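PDB 1P3U: HemO from Neisseria meningitidis, which binds heme and, as a member of the heme oxygenase family, probably opens the porphyrin ring by oxidation. Local coordinates for residues Met75-Ala80 with Arg140-His145. Numbering follows the deposited sequence.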
ATOM      1  N   MET A  75      -3.431   8.406  -9.562  1.00 33.19           N
ATOM      2  CA  MET A  75      -2.498   8.057  -8.502  1.00 32.91           C
ATOM      3  C   MET A  75      -2.258   6.556  -8.392  1.00 32.06           C
ATOM      4  O   MET A  75      -1.303   6.131  -7.742  1.00 32.07           O
ATOM      5  CB  MET A  75      -3.001   8.583  -7.158  1.00 33.70           C
ATOM      6  CG  MET A  75      -2.913  10.089  -6.989  1.00 34.52           C
ATOM      7  SD  MET A  75      -3.408  10.574  -5.326  1.00 36.08           S
ATOM      8  CE  MET A  75      -4.950  11.373  -5.652  1.00 36.05           C
ATOM      9  N   ALA A  76      -3.118   5.760  -9.025  1.00 31.05           N
ATOM     10  CA  ALA A  76      -3.001   4.302  -8.976  1.00 30.10           C
ATOM     11  C   ALA A  76      -1.619   3.825  -9.407  1.00 29.35           C
ATOM     12  O   ALA A  76      -1.052   4.334 -10.373  1.00 29.04           O
ATOM     13  CB  ALA A  76      -4.077   3.661  -9.850  1.00 29.99           C
ATOM     14  N   ARG A  77      -1.086   2.840  -8.683  1.00 28.61           N
ATOM     15  CA  ARG A  77       0.238   2.297  -8.966  1.00 27.90           C
ATOM     16  C   ARG A  77       0.211   0.843  -9.426  1.00 27.26           C
ATOM     17  O   ARG A  77       1.257   0.228  -9.618  1.00 26.90           O
ATOM     18  CB  ARG A  77       1.121   2.433  -7.724  1.00 28.32           C
ATOM     19  CG  ARG A  77       1.340   3.877  -7.300  1.00 29.49           C
ATOM     20  CD  ARG A  77       1.555   3.987  -5.799  1.00 30.39           C
ATOM     21  NE  ARG A  77       2.778   3.326  -5.371  1.00 31.46           N
ATOM     22  CZ  ARG A  77       3.010   2.929  -4.126  1.00 31.22           C
ATOM     23  NH1 ARG A  77       2.094   3.123  -3.185  1.00 31.77           N
ATOM     24  NH2 ARG A  77       4.155   2.339  -3.822  1.00 31.61           N
ATOM     25  N   TYR A  78      -0.983   0.297  -9.610  1.00 26.54           N
ATOM     26  CA  TYR A  78      -1.114  -1.081 -10.057  1.00 26.05           C
ATOM     27  C   TYR A  78      -0.390  -1.301 -11.387  1.00 25.65           C
ATOM     28  O   TYR A  78       0.299  -2.307 -11.565  1.00 25.17           O
ATOM     29  CB  TYR A  78      -2.596  -1.444 -10.180  1.00 26.27           C
ATOM     30  CG  TYR A  78      -2.865  -2.814 -10.757  1.00 26.61           C
ATOM     31  CD1 TYR A  78      -2.186  -3.941 -10.291  1.00 26.76           C
ATOM     32  CD2 TYR A  78      -3.831  -2.988 -11.749  1.00 27.13           C
ATOM     33  CE1 TYR A  78      -2.464  -5.207 -10.797  1.00 27.03           C
ATOM     34  CE2 TYR A  78      -4.118  -4.246 -12.261  1.00 27.49           C
ATOM     35  CZ  TYR A  78      -3.434  -5.350 -11.781  1.00 27.35           C
ATOM     36  OH  TYR A  78      -3.732  -6.594 -12.278  1.00 27.82           O
ATOM     37  N   ASP A  79      -0.540  -0.364 -12.321  1.00 25.15           N
ATOM     38  CA  ASP A  79       0.126  -0.486 -13.618  1.00 24.92           C
ATOM     39  C   ASP A  79       1.644  -0.519 -13.445  1.00 24.43           C
ATOM     40  O   ASP A  79       2.331  -1.315 -14.083  1.00 24.04           O
ATOM     41  CB  ASP A  79      -0.255   0.678 -14.542  1.00 25.82           C
ATOM     42  CG  ASP A  79      -1.713   0.631 -14.972  1.00 26.48           C
ATOM     43  OD1 ASP A  79      -2.236  -0.484 -15.181  1.00 27.77           O
ATOM     44  OD2 ASP A  79      -2.333   1.705 -15.118  1.00 27.58           O
ATOM     45  N   ALA A  80       2.156   0.343 -12.574  1.00 23.80           N
ATOM     46  CA  ALA A  80       3.591   0.408 -12.315  1.00 23.56           C
ATOM     47  C   ALA A  80       4.119  -0.919 -11.781  1.00 23.43           C
ATOM     48  O   ALA A  80       5.156  -1.402 -12.232  1.00 23.33           O
ATOM     49  CB  ALA A  80       3.896   1.534 -11.330  1.00 23.52           C
ATOM     50  N   ARG A 140       9.561   0.799 -10.408  1.00 24.54           N
ATOM     51  CA  ARG A 140       8.770   1.924 -10.883  1.00 24.48           C
ATOM     52  C   ARG A 140       7.676   2.276  -9.882  1.00 24.15           C
ATOM     53  O   ARG A 140       7.359   3.452  -9.690  1.00 24.08           O
ATOM     54  CB  ARG A 140       8.118   1.573 -12.222  1.00 25.17           C
ATOM     55  CG  ARG A 140       9.079   1.104 -13.300  1.00 26.29           C
ATOM     56  CD  ARG A 140       8.312   0.336 -14.371  1.00 27.08           C
ATOM     57  NE  ARG A 140       9.151  -0.186 -15.448  1.00 27.84           N
ATOM     58  CZ  ARG A 140       9.440   0.466 -16.575  1.00 28.31           C
ATOM     59  NH1 ARG A 140       8.961   1.689 -16.794  1.00 28.41           N
ATOM     60  NH2 ARG A 140      10.196  -0.117 -17.497  1.00 28.36           N
ATOM     61  N   HIS A 141       7.098   1.260  -9.243  1.00 23.84           N
ATOM     62  CA  HIS A 141       6.018   1.502  -8.291  1.00 23.43           C
ATOM     63  C   HIS A 141       6.479   2.076  -6.961  1.00 23.44           C
ATOM     64  O   HIS A 141       5.653   2.480  -6.143  1.00 23.26           O
ATOM     65  CB  HIS A 141       5.211   0.220  -8.032  1.00 23.44           C
ATOM     66  CG  HIS A 141       5.841  -0.716  -7.046  1.00 23.34           C
ATOM     67  ND1 HIS A 141       6.903  -1.534  -7.366  1.00 23.11           N
ATOM     68  CD2 HIS A 141       5.546  -0.975  -5.749  1.00 23.45           C
ATOM     69  CE1 HIS A 141       7.233  -2.259  -6.311  1.00 23.66           C
ATOM     70  NE2 HIS A 141       6.426  -1.938  -5.315  1.00 22.99           N
ATOM     71  N   LEU A 142       7.790   2.118  -6.750  1.00 23.39           N
ATOM     72  CA  LEU A 142       8.347   2.639  -5.509  1.00 23.86           C
ATOM     73  C   LEU A 142       8.981   4.018  -5.671  1.00 24.36           C
ATOM     74  O   LEU A 142       9.333   4.664  -4.684  1.00 24.55           O
ATOM     75  CB  LEU A 142       9.387   1.660  -4.948  1.00 23.25           C
ATOM     76  CG  LEU A 142       8.870   0.277  -4.536  1.00 22.86           C
ATOM     77  CD1 LEU A 142      10.051  -0.630  -4.183  1.00 22.50           C
ATOM     78  CD2 LEU A 142       7.926   0.412  -3.356  1.00 22.66           C
ATOM     79  N   ALA A 143       9.117   4.472  -6.912  1.00 25.19           N
ATOM     80  CA  ALA A 143       9.718   5.776  -7.188  1.00 25.87           C
ATOM     81  C   ALA A 143       8.870   6.905  -6.603  1.00 26.55           C
ATOM     82  O   ALA A 143       7.646   6.793  -6.514  1.00 26.55           O
ATOM     83  CB  ALA A 143       9.880   5.963  -8.694  1.00 25.88           C
ATOM     84  N   PRO A 144       9.513   8.010  -6.192  1.00 27.20           N
ATOM     85  CA  PRO A 144       8.792   9.148  -5.615  1.00 27.92           C
ATOM     86  C   PRO A 144       7.901   9.848  -6.635  1.00 28.73           C
ATOM     87  O   PRO A 144       8.214   9.881  -7.826  1.00 28.56           O
ATOM     88  CB  PRO A 144       9.921  10.050  -5.124  1.00 27.96           C
ATOM     89  CG  PRO A 144      10.977   9.828  -6.161  1.00 27.88           C
ATOM     90  CD  PRO A 144      10.950   8.316  -6.320  1.00 27.55           C
ATOM     91  N   HIS A 145       6.785  10.395  -6.164  1.00 29.66           N
ATOM     92  CA  HIS A 145       5.873  11.112  -7.045  1.00 30.90           C
ATOM     93  C   HIS A 145       6.666  12.300  -7.582  1.00 31.46           C
ATOM     94  O   HIS A 145       7.445  12.907  -6.851  1.00 31.58           O
ATOM     95  CB  HIS A 145       4.652  11.598  -6.259  1.00 31.24           C
ATOM     96  CG  HIS A 145       3.583  12.204  -7.114  1.00 31.77           C
ATOM     97  ND1 HIS A 145       3.694  13.462  -7.668  1.00 32.05           N
ATOM     98  CD2 HIS A 145       2.390  11.714  -7.532  1.00 32.05           C
ATOM     99  CE1 HIS A 145       2.617  13.721  -8.388  1.00 32.10           C
ATOM    100  NE2 HIS A 145       1.811  12.676  -8.322  1.00 32.10           N
TER
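Two nitrogens of the Arg-77 guanidinium converge on one acceptor, the backbone carbonyl oxygen of His-141. NH2 of Arg-77 lies 2.8 Å from His-141 O, and its N-H...O angle is 155°, fairly straight. The second bond, from NE of Arg-77 to His-141 O, is longer at 3.1 Å and more bent, as expected when two adjacent donors share one atom. The oxygen sits only 5° out of the guanidinium plane, so the approach is side-on along the NE-NH2 edge. NE lies in the carbonyl plane, whereas NH2 is tilted from it; together the two bonds limit rotation of the guanidinium. A bend at chi3 (65°) turns the otherwise extended Arg-77 chain to present that edge.

Three residues on, in the first turn of helix 78-87, Ala-80 supplies the apolar part of the contact. Ala-80 CB rests 3.7 Å from His-141 CA. The same methyl, Ala-80 CB, is 3.8 Å from His-141 CB, so it packs against both the alpha carbon and the CB methylene.

In the all-helical heme oxygenase fold, this joins the start of helix 78-87 to the loop between helices 122-129 and 149-161. The Arg-77 side chain stands about 8 Å from the bound heme and about 7 Å from the nitric oxide, which puts this arginine near the heme pocket but not against either ligand.

Further partners fix both sides. NH1 of Arg-77 bonds to Ser-117 OG on helix 104-119, engaging the third guanidinium nitrogen. Asp-84 on helix 78-87 hydrogen-bonds to ND1 of His-141 through OD2 and to the backbone N of Arg-140 through OD1. The His-141 ring also has Leu-142 CG 3.4 Å above one face, offset toward the rim. The side chain of Arg-140 leads away from the contact, to a salt bridge between its NE and Asp-87 of helix 78-87.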